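Alginate biosynthesis protein AlgX (Pseudomonas aeruginosa, PDB 4KNC) takes part in O-acetylating the exopolysaccharide alginate and protects the polymer from degradation while it crosses the periplasm. Local coordinates at residues A69-L74 and A124-P129; E80-Y85 and K168-F173; N266-G271 and K389-G394; S275-Y280 and K292-E297. All coordinates share one frame; numbering follows the deposited sequence.

Contact 1 of 4, residues A69-L74 and A124-P129; sequences ALRDEL and AGIWTP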
loop_
_atom_site.group_PDB
_atom_site.type_symbol
_atom_site.label_atom_id
_atom_site.label_comp_id
_atom_site.label_asym_id
_atom_site.label_seq_id
_atom_site.Cartn_x
_atom_site.Cartn_y
_atom_site.Cartn_z
ATOM N N ALA A 69 2.726 5.746 -15.337
ATOM C CA ALA A 69 3.364 7.028 -15.066
ATOM C C ALA A 69 4.206 6.987 -13.790
ATOM O O ALA A 69 5.337 7.490 -13.764
ATOM C CB ALA A 69 2.306 8.135 -14.970
ATOM N N LEU A 70 3.651 6.398 -12.728
ATOM C CA LEU A 70 4.388 6.282 -11.474
ATOM C C LEU A 70 5.629 5.411 -11.639
ATOM O O LEU A 70 6.721 5.778 -11.185
ATOM C CB LEU A 70 3.493 5.725 -10.362
ATOM C CG LEU A 70 4.196 5.456 -9.025
ATOM C CD1 LEU A 70 4.841 6.749 -8.506
ATOM C CD2 LEU A 70 3.228 4.873 -8.001
ATOM N N ARG A 71 5.459 4.262 -12.290
ATOM C CA ARG A 71 6.592 3.382 -12.582
ATOM C C ARG A 71 7.696 4.146 -13.308
ATOM O O ARG A 71 8.875 3.999 -12.986
ATOM C CB ARG A 71 6.148 2.160 -13.404
ATOM C CG ARG A 71 7.269 1.204 -13.825
ATOM C CD ARG A 71 7.867 1.597 -15.193
ATOM N NE ARG A 71 8.981 0.737 -15.590
ATOM C CZ ARG A 71 9.944 1.119 -16.424
ATOM N NH1 ARG A 71 9.925 2.346 -16.931
ATOM N NH2 ARG A 71 10.929 0.285 -16.740
ATOM N N ASP A 72 7.309 4.968 -14.280
ATOM C CA ASP A 72 8.292 5.703 -15.075
ATOM C C ASP A 72 9.018 6.732 -14.242
ATOM O O ASP A 72 10.240 6.816 -14.285
ATOM C CB ASP A 72 7.646 6.369 -16.285
ATOM C CG ASP A 72 7.314 5.383 -17.374
ATOM O OD1 ASP A 72 7.931 4.292 -17.402
ATOM O OD2 ASP A 72 6.445 5.702 -18.206
ATOM N N GLU A 73 8.265 7.514 -13.480
ATOM C CA GLU A 73 8.891 8.457 -12.566
ATOM C C GLU A 73 9.910 7.758 -11.651
ATOM O O GLU A 73 11.040 8.228 -11.504
ATOM C CB GLU A 73 7.833 9.206 -11.758
ATOM C CG GLU A 73 8.351 10.441 -11.052
ATOM C CD GLU A 73 8.899 11.482 -12.016
ATOM O OE1 GLU A 73 8.578 11.433 -13.226
ATOM O OE2 GLU A 73 9.665 12.355 -11.557
ATOM N N LEU A 74 9.525 6.625 -11.065
ATOM C CA LEU A 74 10.465 5.865 -10.236
ATOM C C LEU A 74 11.710 5.415 -11.016
ATOM O O LEU A 74 12.838 5.553 -10.529
ATOM C CB LEU A 74 9.778 4.658 -9.599
ATOM C CG LEU A 74 8.755 5.018 -8.516
ATOM C CD1 LEU A 74 7.860 3.828 -8.221
ATOM C CD2 LEU A 74 9.477 5.475 -7.260
ATOM N N ALA A 124 2.672 -2.270 -17.871
ATOM C CA ALA A 124 2.989 -0.952 -17.324
ATOM C C ALA A 124 4.486 -0.791 -16.959
ATOM O O ALA A 124 4.904 0.263 -16.455
ATOM C CB ALA A 124 2.088 -0.640 -16.112
ATOM N N GLY A 125 5.294 -1.818 -17.224
ATOM C CA GLY A 125 6.724 -1.767 -16.931
ATOM C C GLY A 125 7.036 -2.158 -15.490
ATOM O O GLY A 125 8.059 -1.774 -14.918
ATOM N N ILE A 126 6.144 -2.941 -14.903
ATOM C CA ILE A 126 6.275 -3.340 -13.509
ATOM C C ILE A 126 6.609 -4.826 -13.403
ATOM O O ILE A 126 5.942 -5.664 -14.001
ATOM C CB ILE A 126 4.970 -3.037 -12.734
ATOM C CG1 ILE A 126 4.711 -1.523 -12.721
ATOM C CG2 ILE A 126 5.031 -3.645 -11.310
ATOM C CD1 ILE A 126 3.415 -1.106 -12.011
ATOM N N TRP A 127 7.649 -5.147 -12.644
ATOM C CA TRP A 127 8.020 -6.530 -12.410
ATOM C C TRP A 127 6.985 -7.144 -11.492
ATOM O O TRP A 127 6.751 -6.629 -10.398
ATOM C CB TRP A 127 9.407 -6.603 -11.766
ATOM C CG TRP A 127 10.511 -6.159 -12.699
ATOM C CD1 TRP A 127 11.049 -4.905 -12.796
ATOM C CD2 TRP A 127 11.190 -6.964 -13.676
ATOM N NE1 TRP A 127 12.025 -4.884 -13.762
ATOM C CE2 TRP A 127 12.127 -6.128 -14.325
ATOM C CE3 TRP A 127 11.094 -8.301 -14.068
ATOM C CZ2 TRP A 127 12.972 -6.589 -15.338
ATOM C CZ3 TRP A 127 11.937 -8.761 -15.085
ATOM C CH2 TRP A 127 12.862 -7.903 -15.703
ATOM N N THR A 128 6.371 -8.244 -11.922
ATOM C CA THR A 128 5.231 -8.770 -11.184
ATOM C C THR A 128 5.244 -10.281 -11.001
ATOM O O THR A 128 4.923 -11.015 -11.926
ATOM C CB THR A 128 3.934 -8.394 -11.881
ATOM O OG1 THR A 128 4.013 -7.024 -12.292
ATOM C CG2 THR A 128 2.762 -8.603 -10.928
ATOM N N PRO A 129 5.603 -10.746 -9.795
ATOM C CA PRO A 129 5.619 -12.193 -9.563
ATOM C C PRO A 129 4.263 -12.826 -9.853
ATOM O O PRO A 129 3.195 -12.237 -9.586
ATOM C CB PRO A 129 5.961 -12.299 -8.076
ATOM C CG PRO A 129 6.755 -11.067 -7.802
ATOM C CD PRO A 129 6.136 -9.995 -8.643
HETATM O O HOH W 1 11.371 -1.770 -15.121
#
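The carbonyl oxygen of G125 is the anchor here: R71 NE donates to G125 O over 2.8 Å, with an N-H...O angle of 145°. The bond arrives well off the carbonyl axis and tilted from the carbonyl plane, while G125 O itself sits near the plane of the guanidinium, at its edge. A water adds a second, weaker grip, donating to G125 O at 3.3 Å and accepting from R71 NH2 at 2.7 Å. The remaining nitrogen turns back to its own helix, where R71 NH1 forms a salt bridge with D72 OD1, also 2.8 Å long. With NE, NH1 and NH2 each engaged, the rotation of the guanidinium is well fixed. D72 OD1 has a second cation in R68, one helical turn before it.

The arginine chain reaches across by leaving CG anti to the backbone N (chi1 177°) and then bending sharply at chi2 (-90°). Its aliphatic part is used too: R71 CD rests 3.5 Å from A124 O, and R71 CG lies 3.9 Å from I126 CG1. G125, the first residue to leave helical angles after helix 107-123, has positive phi in a Schellman motif, and it is the carbonyl of this residue that the arginine holds.

Helix 61-76, which carries R71, packs L70 on F309 and A313 of helix 307-316. Beyond G125 the loop runs beside strand 80-85: W127 exchanges backbone hydrogen bonds with L81 and V83, and I126 packs on the same two residues.

Contact 2 of 4, residues E80-Y85 and K168-F173; sequences ELVVVY and KQVPGF
E80, V170 and P171 account for most of the surface buried between strand 80-85 and the turn after helix 153-169. V170 puts a single methyl against the glutamate: V170 CG1 is 3.6 Å from E80 CB and equally near E80 CG. That methyl stands anti to the backbone N of V170 (chi1 -179°), and the two side chains lie antiparallel alongside one another. The other branch, V170 CG2, meets V82 CG2 at 4.2 Å.

The bend of E80 at chi2 (-81°) brings its carboxylate beside the proline, with E80 OE2 4.1 Å from P171 CG; the two side chains cross at about a right angle. The polar end is held by a third residue: E80 OE1 accepts a hydrogen bond from W127 NE1, and the W127 side chain also lies against P171. On the turn's side, V170 to F173 form a type II beta turn closed by F173 N to V170 O, 2.9 Å, with G172 at its third position.

Across the two segments the contact is thus van der Waals in nature. The glutamate offers its methylenes to the valine, while its carboxylate looks outside them: the W127 indole N-H satisfies OE1, and K75 gives OE2 a long, weak ion pair.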
loop_
_atom_site.group_PDB
_atom_site.type_symbol
_atom_site.label_atom_id
_atom_site.label_comp_id
_atom_site.label_asym_id
_atom_site.label_seq_id
_atom_site.Cartn_x
_atom_site.Cartn_y
_atom_site.Cartn_z
ATOM N N GLU A 80 13.612 0.360 -9.717
ATOM C CA GLU A 80 12.779 -0.634 -10.387
ATOM C C GLU A 80 11.622 -0.977 -9.458
ATOM O O GLU A 80 11.820 -1.111 -8.249
ATOM C CB GLU A 80 13.585 -1.905 -10.677
ATOM C CG GLU A 80 14.764 -1.725 -11.612
ATOM C CD GLU A 80 14.350 -1.709 -13.071
ATOM O OE1 GLU A 80 13.255 -2.216 -13.401
ATOM O OE2 GLU A 80 15.115 -1.182 -13.892
ATOM N N LEU A 81 10.427 -1.147 -10.014
ATOM C CA LEU A 81 9.256 -1.449 -9.200
ATOM C C LEU A 81 8.798 -2.911 -9.331
ATOM O O LEU A 81 8.621 -3.423 -10.435
ATOM C CB LEU A 81 8.103 -0.493 -9.544
ATOM C CG LEU A 81 6.822 -0.630 -8.705
ATOM C CD1 LEU A 81 7.105 -0.333 -7.243
ATOM C CD2 LEU A 81 5.735 0.290 -9.231
ATOM N N VAL A 82 8.621 -3.571 -8.189
ATOM C CA VAL A 82 8.040 -4.902 -8.138
ATOM C C VAL A 82 6.707 -4.818 -7.396
ATOM O O VAL A 82 6.658 -4.297 -6.279
ATOM C CB VAL A 82 8.973 -5.880 -7.388
ATOM C CG1 VAL A 82 8.287 -7.223 -7.157
ATOM C CG2 VAL A 82 10.280 -6.066 -8.151
ATOM N N VAL A 83 5.627 -5.306 -8.006
ATOM C CA VAL A 83 4.338 -5.337 -7.309
ATOM C C VAL A 83 3.972 -6.761 -6.872
ATOM O O VAL A 83 3.990 -7.709 -7.666
ATOM C CB VAL A 83 3.165 -4.663 -8.114
ATOM C CG1 VAL A 83 1.813 -5.134 -7.610
ATOM C CG2 VAL A 83 3.232 -3.134 -8.027
ATOM N N VAL A 84 3.682 -6.906 -5.584
ATOM C CA VAL A 84 3.174 -8.156 -5.055
ATOM C C VAL A 84 1.663 -8.031 -4.923
ATOM O O VAL A 84 1.156 -7.370 -4.014
ATOM C CB VAL A 84 3.816 -8.487 -3.718
ATOM C CG1 VAL A 84 3.053 -9.636 -3.033
ATOM C CG2 VAL A 84 5.305 -8.856 -3.940
ATOM N N TYR A 85 0.951 -8.640 -5.863
ATOM C CA TYR A 85 -0.496 -8.544 -5.952
ATOM C C TYR A 85 -1.062 -9.776 -5.260
ATOM O O TYR A 85 -1.227 -10.827 -5.885
ATOM C CB TYR A 85 -0.891 -8.539 -7.429
ATOM C CG TYR A 85 -2.300 -8.072 -7.783
ATOM C CD1 TYR A 85 -2.812 -6.857 -7.309
ATOM C CD2 TYR A 85 -3.097 -8.823 -8.645
ATOM C CE1 TYR A 85 -4.089 -6.420 -7.677
ATOM C CE2 TYR A 85 -4.373 -8.396 -9.015
ATOM C CZ TYR A 85 -4.860 -7.203 -8.525
ATOM O OH TYR A 85 -6.115 -6.802 -8.897
ATOM N N LYS A 168 15.600 -11.715 -8.598
ATOM C CA LYS A 168 16.826 -12.105 -9.282
ATOM C C LYS A 168 16.882 -11.681 -10.755
ATOM O O LYS A 168 17.967 -11.560 -11.311
ATOM C CB LYS A 168 17.077 -13.610 -9.130
ATOM C CG LYS A 168 17.458 -14.004 -7.696
ATOM C CD LYS A 168 17.500 -15.516 -7.528
ATOM C CE LYS A 168 17.867 -15.921 -6.110
ATOM N NZ LYS A 168 17.631 -17.388 -5.893
ATOM N N GLN A 169 15.730 -11.439 -11.379
ATOM C CA GLN A 169 15.687 -11.006 -12.788
ATOM C C GLN A 169 15.855 -9.495 -12.949
ATOM O O GLN A 169 16.081 -8.994 -14.058
ATOM C CB GLN A 169 14.352 -11.394 -13.446
ATOM C CG GLN A 169 14.056 -12.895 -13.529
ATOM C CD GLN A 169 12.581 -13.179 -13.800
ATOM O OE1 GLN A 169 11.778 -12.259 -13.997
ATOM N NE2 GLN A 169 12.215 -14.456 -13.792
ATOM N N VAL A 170 15.712 -8.763 -11.853
ATOM C CA VAL A 170 15.668 -7.305 -11.925
ATOM C C VAL A 170 17.036 -6.711 -12.260
ATOM O O VAL A 170 18.027 -7.038 -11.615
ATOM C CB VAL A 170 15.101 -6.695 -10.618
ATOM C CG1 VAL A 170 15.036 -5.189 -10.702
ATOM C CG2 VAL A 170 13.721 -7.247 -10.345
ATOM N N PRO A 171 17.094 -5.839 -13.286
ATOM C CA PRO A 171 18.372 -5.237 -13.695
ATOM C C PRO A 171 19.094 -4.580 -12.512
ATOM O O PRO A 171 18.486 -3.814 -11.769
ATOM C CB PRO A 171 17.948 -4.184 -14.728
ATOM C CG PRO A 171 16.662 -4.704 -15.292
ATOM C CD PRO A 171 15.973 -5.383 -14.131
ATOM N N GLY A 172 20.369 -4.910 -12.326
ATOM C CA GLY A 172 21.109 -4.424 -11.175
ATOM C C GLY A 172 21.174 -5.346 -9.962
ATOM O O GLY A 172 22.001 -5.125 -9.075
ATOM N N PHE A 173 20.319 -6.372 -9.914
ATOM C CA PHE A 173 20.259 -7.278 -8.754
ATOM C C PHE A 173 21.611 -7.901 -8.416
ATOM O O PHE A 173 21.895 -8.190 -7.251
ATOM C CB PHE A 173 19.206 -8.390 -8.938
ATOM C CG PHE A 173 19.036 -9.278 -7.717
ATOM C CD1 PHE A 173 18.111 -8.953 -6.727
ATOM C CD2 PHE A 173 19.798 -10.435 -7.560
ATOM C CE1 PHE A 173 17.955 -9.756 -5.607
ATOM C CE2 PHE A 173 19.658 -11.240 -6.438
ATOM C CZ PHE A 173 18.726 -10.903 -5.456
#

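Contact 3 of 4, residues N266-G271 and K389-G394; sequences NAVSGG and KAVDTG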
loop_
_atom_site.group_PDB
_atom_site.type_symbol
_atom_site.label_atom_id
_atom_site.label_comp_id
_atom_site.label_asym_id
_atom_site.label_seq_id
_atom_site.Cartn_x
_atom_site.Cartn_y
_atom_site.Cartn_z
ATOM N N ASN A 266 9.317 -1.326 5.326
ATOM C CA ASN A 266 8.594 -0.115 5.711
ATOM C C ASN A 266 7.078 -0.295 5.673
ATOM O O ASN A 266 6.325 0.685 5.561
ATOM C CB ASN A 266 9.006 1.073 4.817
ATOM C CG ASN A 266 10.479 1.478 5.001
ATOM O OD1 ASN A 266 11.294 1.313 4.100
ATOM N ND2 ASN A 266 10.809 2.019 6.169
ATOM N N ALA A 267 6.627 -1.546 5.773
ATOM C CA ALA A 267 5.200 -1.843 5.753
ATOM C C ALA A 267 4.488 -1.121 6.897
ATOM O O ALA A 267 5.084 -0.880 7.948
ATOM C CB ALA A 267 4.965 -3.338 5.870
ATOM N N VAL A 268 3.213 -0.802 6.687
ATOM C CA VAL A 268 2.393 -0.116 7.686
ATOM C C VAL A 268 1.140 -0.934 7.933
ATOM O O VAL A 268 0.341 -1.134 7.029
ATOM C CB VAL A 268 1.992 1.302 7.215
ATOM C CG1 VAL A 268 1.005 1.947 8.189
ATOM C CG2 VAL A 268 3.248 2.203 7.033
ATOM N N SER A 269 0.972 -1.432 9.154
ATOM C CA SER A 269 -0.217 -2.209 9.468
ATOM C C SER A 269 -1.411 -1.267 9.467
ATOM O O SER A 269 -1.369 -0.211 10.086
ATOM C CB SER A 269 -0.063 -2.892 10.831
ATOM O OG SER A 269 1.091 -3.725 10.833
ATOM N N GLY A 270 -2.456 -1.642 8.740
ATOM C CA GLY A 270 -3.610 -0.783 8.561
ATOM C C GLY A 270 -3.433 0.196 7.424
ATOM O O GLY A 270 -4.366 0.917 7.072
ATOM N N GLY A 271 -2.246 0.225 6.822
ATOM C CA GLY A 271 -1.959 1.271 5.847
ATOM C C GLY A 271 -2.646 1.119 4.501
ATOM O O GLY A 271 -2.775 2.084 3.748
ATOM N N LYS A 389 -3.192 6.722 10.700
ATOM C CA LYS A 389 -2.895 7.052 12.094
ATOM C C LYS A 389 -1.553 6.473 12.532
ATOM O O LYS A 389 -0.954 6.935 13.506
ATOM C CB LYS A 389 -3.986 6.504 13.028
ATOM C CG LYS A 389 -5.427 6.915 12.701
ATOM C CD LYS A 389 -5.695 8.388 12.979
ATOM C CE LYS A 389 -7.186 8.694 12.899
ATOM N NZ LYS A 389 -7.457 10.148 13.027
ATOM N N ALA A 390 -1.088 5.450 11.820
ATOM C CA ALA A 390 0.093 4.721 12.258
ATOM C C ALA A 390 1.404 5.226 11.667
ATOM O O ALA A 390 2.464 4.791 12.090
ATOM C CB ALA A 390 -0.073 3.231 12.003
ATOM N N VAL A 391 1.350 6.145 10.706
ATOM C CA VAL A 391 2.587 6.652 10.120
ATOM C C VAL A 391 3.076 7.953 10.738
ATOM O O VAL A 391 2.356 8.630 11.459
ATOM C CB VAL A 391 2.487 6.831 8.590
ATOM C CG1 VAL A 391 2.014 5.531 7.937
ATOM C CG2 VAL A 391 1.565 7.992 8.252
ATOM N N ASP A 392 4.318 8.292 10.432
ATOM C CA ASP A 392 4.942 9.515 10.910
ATOM C C ASP A 392 5.804 10.072 9.784
ATOM O O ASP A 392 6.911 9.588 9.542
ATOM C CB ASP A 392 5.796 9.220 12.148
ATOM C CG ASP A 392 6.344 10.482 12.814
ATOM O OD1 ASP A 392 6.899 11.356 12.110
ATOM O OD2 ASP A 392 6.227 10.592 14.057
ATOM N N THR A 393 5.281 11.075 9.084
ATOM C CA THR A 393 6.026 11.763 8.028
ATOM C C THR A 393 6.494 13.119 8.540
ATOM O O THR A 393 6.920 13.982 7.766
ATOM C CB THR A 393 5.171 11.968 6.759
ATOM O OG1 THR A 393 4.087 12.867 7.039
ATOM C CG2 THR A 393 4.609 10.635 6.264
ATOM N N GLY A 394 6.410 13.292 9.857
ATOM C CA GLY A 394 6.758 14.542 10.500
ATOM C C GLY A 394 5.710 15.605 10.245
ATOM O O GLY A 394 5.999 16.799 10.309
#
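Rings play no part between V268-S269 and A390-V391; the flat group that meets the other side is the peptide carbonyl of S269, whose O approaches A390 CB at 4.1 Å. This is a van der Waals touch, and the rest of the contact is methyl against methyl. V268 presents both branches to V391: V268 CG2 and V268 CG1 each come within 3.7 Å of V391 CG1, so one methyl of V391 sits against the fork of V268. The two side chains lie roughly perpendicular. V268 CG1 also reaches A390 CB, at 4.2 Å. A V391 chi1 of -53° sets CG1 beside its backbone N and aims it at the fork.

Both backbones are irregular but ordered. V268 to G271 form a type II beta turn, closed by G271 N to V268 O, with G270 at positive phi; 389-394 holds an Asx turn at D392.

The contact joins the two domains: 266-271 follows strand 263-265 of the SGNH hydrolase-like domain, and 389-394 links two strands of the carbohydrate-binding module. The turn also borders the inferred catalytic centre, with the S269 side chain about 4 Å from that of S243, the presumed nucleophile. A catalytic-domain loop touching a binding module fits an enzyme that may hold alginate beside its presumed Ser-His-Asp site.

Contact 4 of 4, residues S275-Y280 and K292-E297; sequences SSLLAY and KILIWE
One CH-pi contact stands out between helix 275-280 and strand 293-297. L277 CD2 sits over one face of W296, 3.7 Å from the centroid of the six-membered ring and only 6° off its normal. The methyl is therefore almost centred, and its distances to the six ring carbons are nearly equal. The leucine side chain stands nearly perpendicular to that of the tryptophan.

The remaining touches are between apolar groups. The second branch of the same leucine, L277 CD1, meets L294 CD2 at 3.6 Å, so L277 divides its two methyls between two strand residues. L294 in turn uses its other methyl, L294 CD1, on the tyrosine: Y280 CE2 is 3.9 Å away, and the methyl approaches the ring obliquely. In L277, CG anti to the backbone N (chi1 175°) leaves both CD methyls against the strand residues.

The axes of the short segments approach to 9.7 Å at 150°, so helix and strand run nearly antiparallel. That is the geometry of a helix in the connection between parallel strands, here on the way from 263-265 to 293-298. W296 NE1 is satisfied by F273 O, just before the helix.

All four touching residues are buried, and between these two segments the contact is apolar and CH-pi in character; polar ties of the helix, such as S276 OG to G241 N, lie outside it.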
loop_
_atom_site.group_PDB
_atom_site.type_symbol
_atom_site.label_atom_id
_atom_site.label_comp_id
_atom_site.label_asym_id
_atom_site.label_seq_id
_atom_site.Cartn_x
_atom_site.Cartn_y
_atom_site.Cartn_z
ATOM N N SER A 275 -0.668 4.075 2.182
ATOM C CA SER A 275 0.035 4.722 3.289
ATOM C C SER A 275 1.526 4.410 3.390
ATOM O O SER A 275 2.354 5.304 3.595
ATOM C CB SER A 275 -0.678 4.421 4.618
ATOM O OG SER A 275 -2.000 4.944 4.591
ATOM N N SER A 276 1.874 3.141 3.230
ATOM C CA SER A 276 3.253 2.721 3.443
ATOM C C SER A 276 4.194 3.357 2.433
ATOM O O SER A 276 5.244 3.899 2.789
ATOM C CB SER A 276 3.358 1.195 3.396
ATOM O OG SER A 276 4.710 0.791 3.430
ATOM N N LEU A 277 3.807 3.297 1.168
ATOM C CA LEU A 277 4.621 3.867 0.101
ATOM C C LEU A 277 4.689 5.401 0.201
ATOM O O LEU A 277 5.741 5.999 -0.024
ATOM C CB LEU A 277 4.062 3.435 -1.257
ATOM C CG LEU A 277 4.667 3.990 -2.546
ATOM C CD1 LEU A 277 6.156 3.720 -2.605
ATOM C CD2 LEU A 277 3.983 3.345 -3.721
ATOM N N LEU A 278 3.574 6.043 0.539
ATOM C CA LEU A 278 3.588 7.500 0.689
ATOM C C LEU A 278 4.501 7.936 1.847
ATOM O O LEU A 278 5.316 8.840 1.694
ATOM C CB LEU A 278 2.168 8.049 0.875
ATOM C CG LEU A 278 1.196 8.015 -0.313
ATOM C CD1 LEU A 278 -0.116 8.764 0.018
ATOM C CD2 LEU A 278 1.844 8.596 -1.582
ATOM N N ALA A 279 4.383 7.276 2.996
ATOM C CA ALA A 279 5.247 7.610 4.127
ATOM C C ALA A 279 6.710 7.375 3.781
ATOM O O ALA A 279 7.565 8.227 4.053
ATOM C CB ALA A 279 4.851 6.810 5.368
ATOM N N TYR A 280 6.995 6.227 3.168
ATOM C CA TYR A 280 8.366 5.915 2.740
ATOM C C TYR A 280 8.948 6.966 1.784
ATOM O O TYR A 280 10.063 7.457 1.985
ATOM C CB TYR A 280 8.448 4.519 2.098
ATOM C CG TYR A 280 9.850 4.129 1.696
ATOM C CD1 TYR A 280 10.912 4.257 2.584
ATOM C CD2 TYR A 280 10.116 3.620 0.433
ATOM C CE1 TYR A 280 12.207 3.904 2.216
ATOM C CE2 TYR A 280 11.397 3.261 0.063
ATOM C CZ TYR A 280 12.437 3.407 0.954
ATOM O OH TYR A 280 13.716 3.048 0.573
ATOM N N LYS A 292 17.529 0.482 -5.121
ATOM C CA LYS A 292 17.575 0.034 -6.507
ATOM C C LYS A 292 16.250 -0.641 -6.849
ATOM O O LYS A 292 15.779 -0.592 -7.983
ATOM C CB LYS A 292 18.707 -0.982 -6.685
ATOM C CG LYS A 292 20.075 -0.461 -6.290
ATOM C CD LYS A 292 20.619 0.482 -7.351
ATOM C CE LYS A 292 21.987 1.029 -6.970
ATOM N NZ LYS A 292 21.893 2.002 -5.840
ATOM N N ILE A 293 15.663 -1.291 -5.850
ATOM C CA ILE A 293 14.428 -2.043 -6.034
ATOM C C ILE A 293 13.412 -1.694 -4.935
ATOM O O ILE A 293 13.743 -1.640 -3.745
ATOM C CB ILE A 293 14.681 -3.578 -6.042
ATOM C CG1 ILE A 293 15.768 -3.958 -7.053
ATOM C CG2 ILE A 293 13.380 -4.347 -6.325
ATOM C CD1 ILE A 293 16.028 -5.446 -7.137
ATOM N N LEU A 294 12.185 -1.437 -5.355
ATOM C CA LEU A 294 11.090 -1.138 -4.445
ATOM C C LEU A 294 10.022 -2.206 -4.623
ATOM O O LEU A 294 9.471 -2.363 -5.717
ATOM C CB LEU A 294 10.503 0.247 -4.757
ATOM C CG LEU A 294 9.294 0.722 -3.936
ATOM C CD1 LEU A 294 9.636 0.806 -2.457
ATOM C CD2 LEU A 294 8.818 2.077 -4.447
ATOM N N ILE A 295 9.748 -2.953 -3.563
ATOM C CA ILE A 295 8.702 -3.967 -3.598
ATOM C C ILE A 295 7.413 -3.429 -2.956
ATOM O O ILE A 295 7.432 -2.910 -1.844
ATOM C CB ILE A 295 9.139 -5.228 -2.832
ATOM C CG1 ILE A 295 10.464 -5.761 -3.379
ATOM C CG2 ILE A 295 8.065 -6.313 -2.904
ATOM C CD1 ILE A 295 11.054 -6.829 -2.491
ATOM N N TRP A 296 6.291 -3.582 -3.646
ATOM C CA TRP A 296 5.047 -2.974 -3.201
ATOM C C TRP A 296 3.960 -4.028 -3.102
ATOM O O TRP A 296 3.537 -4.589 -4.105
ATOM C CB TRP A 296 4.650 -1.851 -4.168
ATOM C CG TRP A 296 3.414 -1.068 -3.790
ATOM C CD1 TRP A 296 2.751 -1.071 -2.588
ATOM C CD2 TRP A 296 2.687 -0.181 -4.645
ATOM N NE1 TRP A 296 1.657 -0.221 -2.647
ATOM C CE2 TRP A 296 1.594 0.325 -3.900
ATOM C CE3 TRP A 296 2.843 0.226 -5.970
ATOM C CZ2 TRP A 296 0.676 1.222 -4.443
ATOM C CZ3 TRP A 296 1.932 1.125 -6.506
ATOM C CH2 TRP A 296 0.868 1.610 -5.745
ATOM N N GLU A 297 3.516 -4.285 -1.874
ATOM C CA GLU A 297 2.575 -5.358 -1.585
ATOM C C GLU A 297 1.196 -4.829 -1.169
ATOM O O GLU A 297 1.088 -3.987 -0.274
ATOM C CB GLU A 297 3.144 -6.267 -0.488
ATOM C CG GLU A 297 2.118 -7.223 0.132
ATOM C CD GLU A 297 1.401 -6.625 1.365
ATOM O OE1 GLU A 297 0.150 -6.608 1.365
ATOM O OE2 GLU A 297 2.076 -6.176 2.326
#

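How the contacts relate
Contacts 1, 2 and 4 meet around the parallel sheet of the SGNH hydrolase-like domain. Strands 80-85 and 293-298 are neighbours in it, joining contacts 2 and 4 through V84 N to W296 O (2.8 Å). Contacts 1 and 2, centred 9 Å apart, touch through W127 of contact 1, whose O bonds V83 N, and their segments alternate along the chain. Contact 1 meets contact 4 where L70 and L74 pack near W296 and L294. Contact 4 is nested inside the loop closed by contact 3, their centres 11 Å apart, and N266 O to S276 OG (2.7 Å) connects them. Contact 3, about 23 Å from contacts 1 and 2 between centres, joins the two domains directly and borders the inferred active site.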